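Side-chain contacts in putative (Helicobacter pylori, PDB 4O8S), which belongs to the nucleotidyltransferase superfamily and, as an AbiEii-family protein, probably transfers nucleotides: residues 1-4 and 5-8; 18-21 and 22-25; 77-80 and 81-84; 153-156 and 157-161. All coordinates share one frame; numbering follows the deposited sequence.

Contact 1: 1-4 and 5-8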
ATOM      1  N   SER A   1       1.569 -14.632  -9.634  1.00 95.42           N
ATOM      2  CA  SER A   1       2.313 -15.885  -9.754  1.00 96.58           C
ATOM      3  C   SER A   1       1.452 -17.113 -10.108  1.00 97.76           C
ATOM      4  O   SER A   1       1.731 -17.746 -11.132  1.00 98.89           O
ATOM      5  CB  SER A   1       3.217 -16.130  -8.539  1.00 97.88           C
ATOM      6  OG  SER A   1       4.121 -15.056  -8.369  1.00104.49           O
ATOM      7  N   LEU A   2       0.437 -17.496  -9.319  1.00 75.91           N
ATOM      8  CA  LEU A   2       0.067 -17.022  -7.975  1.00 70.75           C
ATOM      9  C   LEU A   2      -0.687 -18.222  -7.390  1.00 66.09           C
ATOM     10  O   LEU A   2      -1.509 -18.828  -8.088  1.00 64.03           O
ATOM     11  CB  LEU A   2      -0.869 -15.810  -8.055  1.00 68.33           C
ATOM     12  CG  LEU A   2      -1.114 -14.896  -6.845  1.00 60.56           C
ATOM     13  CD1 LEU A   2       0.166 -14.244  -6.362  1.00 59.89           C
ATOM     14  CD2 LEU A   2      -2.136 -13.824  -7.185  1.00 53.81           C
ATOM     15  N   SER A   3      -0.409 -18.597  -6.142  1.00 55.12           N
ATOM     16  CA  SER A   3      -1.014 -19.819  -5.590  1.00 55.74           C
ATOM     17  C   SER A   3      -2.555 -19.785  -5.557  1.00 53.21           C
ATOM     18  O   SER A   3      -3.166 -18.718  -5.669  1.00 50.49           O
ATOM     19  CB  SER A   3      -0.421 -20.174  -4.214  1.00 53.82           C
ATOM     20  OG  SER A   3      -0.988 -19.402  -3.167  1.00 54.17           O
ATOM     21  N   GLU A   4      -3.178 -20.955  -5.447  1.00 58.43           N
ATOM     22  CA  GLU A   4      -4.642 -21.037  -5.421  1.00 60.50           C
ATOM     23  C   GLU A   4      -5.182 -20.391  -4.146  1.00 56.49           C
ATOM     24  O   GLU A   4      -6.246 -19.758  -4.141  1.00 51.74           O
ATOM     25  CB  GLU A   4      -5.097 -22.497  -5.523  1.00 63.73           C
ATOM     26  CG  GLU A   4      -6.615 -22.708  -5.513  1.00 68.58           C
ATOM     27  CD  GLU A   4      -7.047 -23.989  -6.234  1.00 75.71           C
ATOM     28  OE1 GLU A   4      -6.455 -24.315  -7.289  1.00 76.63           O
ATOM     29  OE2 GLU A   4      -7.983 -24.669  -5.754  1.00 76.03           O
ATOM     30  N   GLN A   5      -4.427 -20.560  -3.067  1.00 58.36           N
ATOM     31  CA  GLN A   5      -4.730 -19.925  -1.798  1.00 57.86           C
ATOM     32  C   GLN A   5      -4.700 -18.395  -1.962  1.00 55.04           C
ATOM     33  O   GLN A   5      -5.613 -17.695  -1.527  1.00 48.35           O
ATOM     34  CB  GLN A   5      -3.716 -20.391  -0.749  1.00 59.84           C
ATOM     35  CG  GLN A   5      -3.767 -19.633   0.571  1.00 64.57           C
ATOM     36  CD  GLN A   5      -2.617 -19.997   1.506  1.00 72.82           C
ATOM     37  OE1 GLN A   5      -2.098 -21.118   1.471  1.00 79.26           O
ATOM     38  NE2 GLN A   5      -2.212 -19.045   2.345  1.00 72.53           N
ATOM     39  N   ALA A   6      -3.652 -17.889  -2.607  1.00 38.79           N
ATOM     40  CA  ALA A   6      -3.541 -16.459  -2.878  1.00 39.60           C
ATOM     41  C   ALA A   6      -4.685 -15.977  -3.776  1.00 39.95           C
ATOM     42  O   ALA A   6      -5.240 -14.887  -3.558  1.00 33.22           O
ATOM     43  CB  ALA A   6      -2.186 -16.141  -3.509  1.00 40.71           C
ATOM     44  N   LEU A   7      -5.037 -16.785  -4.780  1.00 46.14           N
ATOM     45  CA  LEU A   7      -6.107 -16.430  -5.720  1.00 44.51           C
ATOM     46  C   LEU A   7      -7.455 -16.245  -5.028  1.00 44.01           C
ATOM     47  O   LEU A   7      -8.208 -15.320  -5.344  1.00 43.14           O
ATOM     48  CB  LEU A   7      -6.255 -17.496  -6.815  1.00 50.16           C
ATOM     49  CG  LEU A   7      -5.216 -17.598  -7.940  1.00 59.37           C
ATOM     50  CD1 LEU A   7      -5.695 -18.591  -9.003  1.00 60.35           C
ATOM     51  CD2 LEU A   7      -4.927 -16.236  -8.570  1.00 51.71           C
ATOM     52  N   ASN A   8      -7.789 -17.139  -4.106  1.00 40.54           N
ATOM     53  CA  ASN A   8      -9.046 -16.982  -3.389  1.00 39.94           C
ATOM     54  C   ASN A   8      -8.992 -15.776  -2.454  1.00 36.29           C
ATOM     55  O   ASN A   8      -9.979 -15.055  -2.308  1.00 38.67           O
ATOM     56  CB  ASN A   8      -9.416 -18.269  -2.659  1.00 44.64           C
ATOM     57  CG  ASN A   8      -9.964 -19.317  -3.608  1.00 48.25           C
ATOM     58  OD1 ASN A   8     -10.783 -19.004  -4.474  1.00 48.35           O
ATOM     59  ND2 ASN A   8      -9.491 -20.550  -3.478  1.00 50.54           N
TER

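Contact 2: 18-21 and 22-25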
ATOM      1  N   LYS A  18     -14.822  -3.586  -3.775  1.00 37.61           N
ATOM      2  CA  LYS A  18     -15.874  -3.194  -4.714  1.00 40.31           C
ATOM      3  C   LYS A  18     -17.206  -2.932  -3.981  1.00 40.44           C
ATOM      4  O   LYS A  18     -17.913  -1.966  -4.284  1.00 37.94           O
ATOM      5  CB  LYS A  18     -16.016  -4.248  -5.815  1.00 38.40           C
ATOM      6  CG  LYS A  18     -14.889  -4.176  -6.875  1.00 43.12           C
ATOM      7  CD  LYS A  18     -14.776  -5.470  -7.679  1.00 41.63           C
ATOM      8  CE  LYS A  18     -14.213  -5.242  -9.094  1.00 55.54           C
ATOM      9  NZ  LYS A  18     -12.842  -4.629  -9.157  1.00 52.86           N
ATOM     10  N   ASN A  19     -17.523  -3.755  -2.986  1.00 36.36           N
ATOM     11  CA  ASN A  19     -18.741  -3.523  -2.206  1.00 38.57           C
ATOM     12  C   ASN A  19     -18.749  -2.150  -1.544  1.00 41.31           C
ATOM     13  O   ASN A  19     -19.791  -1.511  -1.448  1.00 46.09           O
ATOM     14  CB  ASN A  19     -18.952  -4.606  -1.144  1.00 40.06           C
ATOM     15  CG  ASN A  19     -20.318  -4.499  -0.465  1.00 50.70           C
ATOM     16  OD1 ASN A  19     -20.520  -3.679   0.441  1.00 51.10           O
ATOM     17  ND2 ASN A  19     -21.263  -5.318  -0.914  1.00 51.19           N
ATOM     18  N   LEU A  20     -17.580  -1.677  -1.127  1.00 34.25           N
ATOM     19  CA  LEU A  20     -17.492  -0.406  -0.413  1.00 32.91           C
ATOM     20  C   LEU A  20     -17.421   0.828  -1.317  1.00 36.29           C
ATOM     21  O   LEU A  20     -17.254   1.949  -0.823  1.00 33.15           O
ATOM     22  CB  LEU A  20     -16.291  -0.421   0.531  1.00 32.58           C
ATOM     23  CG  LEU A  20     -16.295  -1.556   1.562  1.00 35.13           C
ATOM     24  CD1 LEU A  20     -14.937  -1.677   2.251  1.00 26.23           C
ATOM     25  CD2 LEU A  20     -17.399  -1.320   2.599  1.00 33.81           C
ATOM     26  N   ALA A  21     -17.564   0.647  -2.628  1.00 44.58           N
ATOM     27  CA  ALA A  21     -17.423   1.777  -3.559  1.00 42.51           C
ATOM     28  C   ALA A  21     -18.479   2.883  -3.379  1.00 45.64           C
ATOM     29  O   ALA A  21     -18.257   4.041  -3.772  1.00 44.28           O
ATOM     30  CB  ALA A  21     -17.398   1.286  -4.997  1.00 43.75           C
ATOM     31  N   ASP A  22     -19.619   2.537  -2.785  1.00 49.25           N
ATOM     32  CA  ASP A  22     -20.641   3.543  -2.508  1.00 52.04           C
ATOM     33  C   ASP A  22     -20.579   4.113  -1.086  1.00 54.36           C
ATOM     34  O   ASP A  22     -21.483   4.838  -0.669  1.00 58.65           O
ATOM     35  CB  ASP A  22     -22.040   2.995  -2.813  1.00 58.58           C
ATOM     36  CG  ASP A  22     -22.362   1.740  -2.021  1.00 57.30           C
ATOM     37  OD1 ASP A  22     -21.431   1.121  -1.469  1.00 57.99           O
ATOM     38  OD2 ASP A  22     -23.551   1.357  -1.965  1.00 62.49           O
ATOM     39  N   THR A  23     -19.510   3.798  -0.350  1.00 44.51           N
ATOM     40  CA  THR A  23     -19.296   4.351   0.994  1.00 41.85           C
ATOM     41  C   THR A  23     -18.143   5.351   0.932  1.00 39.46           C
ATOM     42  O   THR A  23     -17.542   5.524  -0.133  1.00 38.60           O
ATOM     43  CB  THR A  23     -18.936   3.248   1.989  1.00 41.68           C
ATOM     44  OG1 THR A  23     -17.572   2.864   1.775  1.00 39.44           O
ATOM     45  CG2 THR A  23     -19.860   2.041   1.818  1.00 40.74           C
ATOM     46  N   PRO A  24     -17.826   6.027   2.056  1.00 42.70           N
ATOM     47  CA  PRO A  24     -16.676   6.935   1.940  1.00 41.75           C
ATOM     48  C   PRO A  24     -15.327   6.252   2.209  1.00 36.62           C
ATOM     49  O   PRO A  24     -14.315   6.951   2.293  1.00 36.72           O
ATOM     50  CB  PRO A  24     -16.946   7.990   3.031  1.00 42.79           C
ATOM     51  CG  PRO A  24     -18.374   7.732   3.515  1.00 45.07           C
ATOM     52  CD  PRO A  24     -18.587   6.274   3.298  1.00 43.38           C
HETATM   53  N   MSE A  25     -15.320   4.928   2.353  1.00 37.34           N
HETATM   54  CA  MSE A  25     -14.086   4.161   2.583  1.00 36.58           C
HETATM   55  C   MSE A  25     -13.079   4.321   1.433  1.00 34.30           C
HETATM   56  O   MSE A  25     -13.439   4.164   0.273  1.00 33.40           O
HETATM   57  CB  MSE A  25     -14.425   2.678   2.721  1.00 31.49           C
HETATM   58  CG  MSE A  25     -15.294   2.370   3.912  1.00 37.77           C
HETATM   59 SE   MSE A  25     -14.170   2.020   5.515  1.00 39.36          SE
HETATM   60  CE  MSE A  25     -13.792   0.145   5.248  1.00 32.70           C
TER

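Contact 3: 77-80 and 81-84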
ATOM      1  N   LYS A  77     -10.902  -4.214  17.415  1.00 31.90           N
ATOM      2  CA  LYS A  77     -10.980  -2.839  17.855  1.00 35.49           C
ATOM      3  C   LYS A  77     -11.980  -2.056  17.004  1.00 36.24           C
ATOM      4  O   LYS A  77     -11.941  -2.093  15.770  1.00 37.07           O
ATOM      5  CB  LYS A  77      -9.583  -2.215  17.780  1.00 36.46           C
ATOM      6  CG  LYS A  77      -9.443  -0.881  18.481  1.00 40.57           C
ATOM      7  CD  LYS A  77      -8.006  -0.683  18.968  1.00 43.89           C
ATOM      8  CE  LYS A  77      -7.919   0.439  19.994  1.00 52.14           C
ATOM      9  NZ  LYS A  77      -6.512   0.703  20.422  1.00 52.33           N
ATOM     10  N   ASP A  78     -12.895  -1.369  17.669  1.00 34.75           N
ATOM     11  CA  ASP A  78     -13.782  -0.436  17.002  1.00 36.07           C
ATOM     12  C   ASP A  78     -13.930   0.755  17.942  1.00 39.63           C
ATOM     13  O   ASP A  78     -14.702   0.710  18.914  1.00 37.52           O
ATOM     14  CB  ASP A  78     -15.130  -1.092  16.695  1.00 36.25           C
ATOM     15  CG  ASP A  78     -16.182  -0.094  16.227  1.00 47.08           C
ATOM     16  OD1 ASP A  78     -15.804   0.951  15.641  1.00 48.22           O
ATOM     17  OD2 ASP A  78     -17.396  -0.359  16.437  1.00 50.17           O
ATOM     18  N   THR A  79     -13.151   1.799  17.669  1.00 30.21           N
ATOM     19  CA  THR A  79     -13.150   3.022  18.474  1.00 32.63           C
ATOM     20  C   THR A  79     -13.382   4.233  17.592  1.00 36.89           C
ATOM     21  O   THR A  79     -13.643   4.095  16.390  1.00 35.61           O
ATOM     22  CB  THR A  79     -11.802   3.241  19.158  1.00 32.73           C
ATOM     23  OG1 THR A  79     -10.802   3.433  18.153  1.00 29.84           O
ATOM     24  CG2 THR A  79     -11.426   2.053  20.035  1.00 31.69           C
ATOM     25  N   ASP A  80     -13.257   5.416  18.181  1.00 40.54           N
ATOM     26  CA  ASP A  80     -13.463   6.659  17.449  1.00 44.21           C
ATOM     27  C   ASP A  80     -12.425   6.850  16.359  1.00 40.26           C
ATOM     28  O   ASP A  80     -12.675   7.534  15.365  1.00 41.71           O
ATOM     29  CB  ASP A  80     -13.361   7.863  18.398  1.00 46.12           C
ATOM     30  CG  ASP A  80     -14.664   8.154  19.109  1.00 54.34           C
ATOM     31  OD1 ASP A  80     -15.713   7.656  18.639  1.00 56.10           O
ATOM     32  OD2 ASP A  80     -14.639   8.887  20.130  1.00 58.89           O
ATOM     33  N   SER A  81     -11.251   6.270  16.563  1.00 35.51           N
ATOM     34  CA  SER A  81     -10.116   6.568  15.705  1.00 41.60           C
ATOM     35  C   SER A  81      -9.651   5.361  14.878  1.00 39.11           C
ATOM     36  O   SER A  81      -8.990   5.533  13.851  1.00 36.44           O
ATOM     37  CB  SER A  81      -8.962   7.106  16.549  1.00 40.98           C
ATOM     38  OG  SER A  81      -8.390   6.061  17.318  1.00 48.57           O
ATOM     39  N   VAL A  82      -9.986   4.147  15.318  1.00 37.14           N
ATOM     40  CA  VAL A  82      -9.506   2.966  14.613  1.00 36.20           C
ATOM     41  C   VAL A  82     -10.500   1.803  14.575  1.00 36.48           C
ATOM     42  O   VAL A  82     -11.246   1.558  15.538  1.00 35.67           O
ATOM     43  CB  VAL A  82      -8.127   2.510  15.169  1.00 43.06           C
ATOM     44  CG1 VAL A  82      -8.220   2.216  16.635  1.00 43.08           C
ATOM     45  CG2 VAL A  82      -7.613   1.286  14.431  1.00 42.82           C
ATOM     46  N   GLY A  83     -10.522   1.111  13.437  1.00 28.72           N
ATOM     47  CA  GLY A  83     -11.279  -0.118  13.267  1.00 25.83           C
ATOM     48  C   GLY A  83     -10.305  -1.227  12.902  1.00 29.44           C
ATOM     49  O   GLY A  83      -9.431  -1.035  12.048  1.00 29.70           O
ATOM     50  N   ARG A  84     -10.417  -2.372  13.564  1.00 25.18           N
ATOM     51  CA  ARG A  84      -9.531  -3.489  13.293  1.00 26.69           C
ATOM     52  C   ARG A  84     -10.290  -4.792  13.383  1.00 33.33           C
ATOM     53  O   ARG A  84     -10.820  -5.157  14.450  1.00 29.74           O
ATOM     54  CB  ARG A  84      -8.329  -3.480  14.238  1.00 34.81           C
ATOM     55  CG  ARG A  84      -7.335  -4.600  13.988  1.00 37.94           C
ATOM     56  CD  ARG A  84      -6.016  -4.336  14.727  1.00 41.24           C
ATOM     57  NE  ARG A  84      -5.426  -3.045  14.371  1.00 44.03           N
ATOM     58  CZ  ARG A  84      -5.132  -2.082  15.241  1.00 44.14           C
ATOM     59  NH1 ARG A  84      -5.372  -2.268  16.532  1.00 41.28           N
ATOM     60  NH2 ARG A  84      -4.592  -0.935  14.824  1.00 40.45           N
TER

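Contact 4: 153-156 and 157-161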
ATOM      1  N   LEU A 153       8.642   1.456  -2.525  1.00 29.70           N
ATOM      2  CA  LEU A 153       9.168   2.774  -2.891  1.00 30.07           C
ATOM      3  C   LEU A 153       9.973   2.709  -4.189  1.00 32.91           C
ATOM      4  O   LEU A 153       9.928   3.635  -4.998  1.00 30.60           O
ATOM      5  CB  LEU A 153      10.014   3.378  -1.766  1.00 33.09           C
ATOM      6  CG  LEU A 153       9.191   4.043  -0.649  1.00 33.79           C
ATOM      7  CD1 LEU A 153      10.114   4.547   0.459  1.00 28.21           C
ATOM      8  CD2 LEU A 153       8.369   5.188  -1.225  1.00 29.11           C
ATOM      9  N   HIS A 154      10.699   1.607  -4.378  1.00 31.14           N
ATOM     10  CA  HIS A 154      11.431   1.364  -5.614  1.00 32.38           C
ATOM     11  C   HIS A 154      10.445   1.224  -6.777  1.00 32.76           C
ATOM     12  O   HIS A 154      10.635   1.828  -7.828  1.00 31.67           O
ATOM     13  CB  HIS A 154      12.291   0.109  -5.457  1.00 31.42           C
ATOM     14  CG  HIS A 154      12.918  -0.362  -6.729  1.00 37.33           C
ATOM     15  ND1 HIS A 154      12.272  -1.207  -7.610  1.00 37.24           N
ATOM     16  CD2 HIS A 154      14.141  -0.120  -7.266  1.00 35.62           C
ATOM     17  CE1 HIS A 154      13.066  -1.456  -8.638  1.00 38.97           C
ATOM     18  NE2 HIS A 154      14.205  -0.808  -8.452  1.00 38.40           N
ATOM     19  N   PHE A 155       9.380   0.444  -6.572  1.00 27.47           N
ATOM     20  CA  PHE A 155       8.330   0.278  -7.570  1.00 26.93           C
ATOM     21  C   PHE A 155       7.728   1.626  -7.947  1.00 30.13           C
ATOM     22  O   PHE A 155       7.463   1.909  -9.136  1.00 29.65           O
ATOM     23  CB  PHE A 155       7.221  -0.616  -7.005  1.00 27.86           C
ATOM     24  CG  PHE A 155       5.965  -0.625  -7.835  1.00 25.59           C
ATOM     25  CD1 PHE A 155       5.858  -1.461  -8.948  1.00 25.75           C
ATOM     26  CD2 PHE A 155       4.890   0.209  -7.515  1.00 24.95           C
ATOM     27  CE1 PHE A 155       4.717  -1.464  -9.726  1.00 27.92           C
ATOM     28  CE2 PHE A 155       3.735   0.217  -8.303  1.00 25.95           C
ATOM     29  CZ  PHE A 155       3.641  -0.628  -9.409  1.00 24.13           C
ATOM     30  N   LEU A 156       7.476   2.446  -6.929  1.00 25.88           N
ATOM     31  CA  LEU A 156       6.880   3.762  -7.141  1.00 28.45           C
ATOM     32  C   LEU A 156       7.821   4.703  -7.902  1.00 28.80           C
ATOM     33  O   LEU A 156       7.401   5.365  -8.841  1.00 26.97           O
ATOM     34  CB  LEU A 156       6.472   4.377  -5.794  1.00 27.55           C
ATOM     35  CG  LEU A 156       5.194   3.713  -5.238  1.00 27.82           C
ATOM     36  CD1 LEU A 156       5.029   4.016  -3.770  1.00 23.55           C
ATOM     37  CD2 LEU A 156       3.955   4.193  -6.005  1.00 26.35           C
ATOM     38  N   ALA A 157       9.085   4.770  -7.495  1.00 23.34           N
ATOM     39  CA  ALA A 157      10.051   5.622  -8.185  1.00 28.71           C
ATOM     40  C   ALA A 157      10.248   5.169  -9.633  1.00 32.30           C
ATOM     41  O   ALA A 157      10.434   5.992 -10.541  1.00 35.62           O
ATOM     42  CB  ALA A 157      11.389   5.615  -7.438  1.00 27.19           C
ATOM     43  N   LYS A 158      10.199   3.859  -9.852  1.00 34.17           N
ATOM     44  CA  LYS A 158      10.451   3.309 -11.180  1.00 36.59           C
ATOM     45  C   LYS A 158       9.272   3.507 -12.134  1.00 38.23           C
ATOM     46  O   LYS A 158       9.466   3.827 -13.310  1.00 37.22           O
ATOM     47  CB  LYS A 158      10.783   1.813 -11.076  1.00 35.87           C
ATOM     48  CG  LYS A 158      11.342   1.183 -12.368  1.00 41.00           C
ATOM     49  CD  LYS A 158      11.568  -0.324 -12.187  1.00 45.04           C
ATOM     50  CE  LYS A 158      12.212  -0.958 -13.422  1.00 54.03           C
ATOM     51  NZ  LYS A 158      13.703  -1.043 -13.299  1.00 56.49           N
ATOM     52  N   HIS A 159       8.051   3.299 -11.643  1.00 29.12           N
ATOM     53  CA  HIS A 159       6.894   3.291 -12.533  1.00 31.36           C
ATOM     54  C   HIS A 159       5.974   4.493 -12.378  1.00 33.46           C
ATOM     55  O   HIS A 159       5.108   4.736 -13.233  1.00 30.80           O
ATOM     56  CB  HIS A 159       6.091   2.007 -12.344  1.00 30.27           C
ATOM     57  CG  HIS A 159       6.882   0.767 -12.606  1.00 35.44           C
ATOM     58  ND1 HIS A 159       7.176   0.328 -13.880  1.00 37.66           N
ATOM     59  CD2 HIS A 159       7.452  -0.126 -11.758  1.00 33.17           C
ATOM     60  CE1 HIS A 159       7.881  -0.789 -13.807  1.00 41.10           C
ATOM     61  NE2 HIS A 159       8.066  -1.083 -12.531  1.00 39.63           N
ATOM     62  N   TYR A 160       6.135   5.245 -11.294  1.00 31.36           N
ATOM     63  CA  TYR A 160       5.242   6.382 -11.089  1.00 32.34           C
ATOM     64  C   TYR A 160       5.998   7.651 -10.741  1.00 33.65           C
ATOM     65  O   TYR A 160       5.545   8.442  -9.907  1.00 33.30           O
ATOM     66  CB  TYR A 160       4.214   6.060 -10.002  1.00 30.38           C
ATOM     67  CG  TYR A 160       3.219   5.015 -10.423  1.00 29.49           C
ATOM     68  CD1 TYR A 160       2.070   5.368 -11.118  1.00 31.74           C
ATOM     69  CD2 TYR A 160       3.425   3.673 -10.135  1.00 26.81           C
ATOM     70  CE1 TYR A 160       1.148   4.411 -11.513  1.00 30.58           C
ATOM     71  CE2 TYR A 160       2.505   2.707 -10.527  1.00 26.93           C
ATOM     72  CZ  TYR A 160       1.375   3.088 -11.222  1.00 26.63           C
ATOM     73  OH  TYR A 160       0.444   2.144 -11.617  1.00 28.01           O
ATOM     74  N   GLU A 161       7.138   7.860 -11.386  1.00 31.17           N
ATOM     75  CA  GLU A 161       8.013   8.962 -11.006  1.00 36.49           C
ATOM     76  C   GLU A 161       7.352  10.336 -11.161  1.00 35.28           C
ATOM     77  O   GLU A 161       7.742  11.296 -10.486  1.00 36.79           O
ATOM     78  CB  GLU A 161       9.326   8.917 -11.804  1.00 38.23           C
ATOM     79  CG  GLU A 161       9.256   9.558 -13.191  1.00 44.50           C
ATOM     80  CD  GLU A 161      10.650   9.925 -13.727  1.00 52.42           C
ATOM     81  OE1 GLU A 161      11.411   8.996 -14.085  1.00 49.68           O
ATOM     82  OE2 GLU A 161      10.992  11.136 -13.760  1.00 53.48           O
TER

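Contact 1: 1-4 and 5-8
Ser-3 caps the first turn of helix 4-19 by bonding to Ala-6, three residues on. This is an N-cap: Ser-3 OG accepts from Ala-6 N at 3.1 Å, with a fairly straight N-H...O angle of 161°. The hydroxyl reaches that N-H because OG is turned in between the backbone N and the carbonyl carbon (chi1 80°). It also touches the methyl of Ala-6, OG to CB 3.5 Å. The carbonyl of Ser-3 takes up the next amide, with Leu-7 N at 2.8 Å from Ser-3 O. Asn-8 N then bonds Glu-4 O, so three early amides of the helix are satisfied locally.

Leu-2 lies before the cap and folds its side chain back on the helix. Its CB is 4.1 Å from Leu-7 CD2. Beyond it, CG rests on the methyl of Ala-6, Leu-2 CG to Ala-6 CB being 3.7 Å. The branch then divides. CD1 stays at the margin of the same methyl, while CD2 runs to Leu-7, whose CD2 it meets at 3.9 Å. Phe-42, in a loop, also packs on Leu-2 and Ala-6 and places this small apolar patch against the body of the protein.

On another side of the turn, Glu-4 and Asn-8 lie side by side and point the same way. Their carboxylate and amide planes are 88° apart. The amide of Asn-8 is hydrogen-bonded to Asp-93 through ND2. Asn-8 meets the aliphatic part of Glu-4, its ND2 lying 4.1 Å from Glu-4 CG.

Contact 2: 18-21 and 22-25
The chain leaves helix 4-19 at Leu-20, the first residue without helical backbone angles, and turns back so that Thr-23 N bonds Leu-20 O at 3.0 Å. The donor stands well above the carbonyl plane. The side chain of Thr-23 adds a second bond to the same oxygen. Its hydroxyl donates to Leu-20 O, with OG1 to O at 2.8 Å, in the carbonyl plane and on a lone pair. Two donors from Thr-23 thus grip the carbonyl that opens the turn. OG1 also accepts from Met-25 N at 3.1 Å, which makes an ST turn. Both uses of the hydroxyl follow from its place between the backbone N and the carbonyl carbon (chi1 76°).

Leu-20 and Met-25, a selenomethionine, meet at their ends, Leu-20 CD1 to Met-25 CE 3.7 Å. Asp-22 OD1 lies near Asn-19 O. Arg-59 NH2 reaches both, with a salt bridge to the carboxylate and a hydrogen bond to the carbonyl.

Arg-59 belongs to helix 56-63, which lies beside the turn. Leu-20 and Met-25 also pack on Phe-48 of strand 46-50; the chain then enters strand 26-27.

Contact 3: 77-80 and 81-84
This is a beta hairpin at the protein surface, in which the short strand 77-78 turns through residues 79-81 into strand 82-91. Lys-77 and Arg-84 form an antiparallel hydrogen-bonded pair. Arg-84 N donates to Lys-77 O at 2.7 Å, and Lys-77 N to Arg-84 O at 3.1 Å. Asp-78 and Gly-83 are the following non-hydrogen-bonded pair. Nearer the turn, Thr-79 N bonds Val-82 O almost straight, with an N-H...O angle of 173°.

The turn is held from within by the hydroxyl of Thr-79. Its OG1 accepts from Val-82 N at 3.0 Å and from Ser-81 N at 3.3 Å. The same oxygen lies 3.2 Å from Val-82 CG1.

Lys-77 crosses Val-82 at about a right angle. Its extended aliphatic chain passes the CG1 methyl, with Lys-77 CD 3.7 Å from Val-82 CG1. The same CD lies 3.9 Å from Arg-84 NH1, set obliquely to the guanidinium. The charge of Arg-84 is met by Glu-103, in a salt bridge through NE.

Asp-78 forms a salt bridge with Lys-53. Strand 82-91 is flanked on its other edge by strand 98-106, to which Ser-81 and Gly-83 bond through Tyr-106 and Ile-104.

Contact 4: 153-156 and 157-161
An aromatic cluster of Phe-155, His-159 and Tyr-160 forms at the C-terminal end of helix 147-159. Phe-155 touches both partners. Its CD1 meets His-159 CD2 at 3.5 Å, with the ring planes inclined at 44°. Across the ring, Phe-155 CE2 meets Tyr-160 CE2 at 3.6 Å. These planes are inclined at 52°, and Phe-155 CZ comes to the edge of the tyrosine ring in its plane. Both partners lie over the same face of the Phe-155 ring. With CG opposite the backbone N (chi1 168°), that ring leans far enough toward the C-terminal end to meet both.

The backbone keeps its i to i+4 bonds to the end. His-159 N bonds Phe-155 O at 2.9 Å, and Tyr-160 N bonds Leu-156 O at 2.8 Å. Phe-155 O also lies at the edge of the histidine ring, 3.3 Å from His-159 CD2. Leu-156 brings CD2 to 4.2 Å from Tyr-160 CD2, and Tyr-160 OH is hydrogen-bonded to the carbonyl of Tyr-37.

His-154 and Lys-158 run side by side on another face, with His-154 CE1 4.0 Å from Lys-158 CD. Both reach Glu-208 of helix 202-231: the histidine by a hydrogen bond from NE2, the lysine by a salt bridge. Shared acid and aligned side chains join the two helices here. Ala-157 packs on Leu-209 of the same helix, and Leu-153 on helix 126-139. The whole is an i, i+4 and i, i+5 aromatic cluster closing the last turn of a helix within a helical bundle.

Contacts 1 and 2 mark the two ends of helix 4-19, with centres about 25 Å apart. One starts the helix with a serine cap; the other ends it with a threonine turn. Contact 3 repeats the use of a hydroxyl, but in a hairpin turn of the mixed sheet. Its nearest atoms come within about 8 Å of contact 2, without touching. Contacts 1 and 3 lie at the surface, while contacts 2 and 4 are partly buried. Contact 4 stands apart, across the chain's centre from contacts 2 and 3. Its side-chain chemistry is mainly aromatic, and it belongs to the helical part rather than to the sheet.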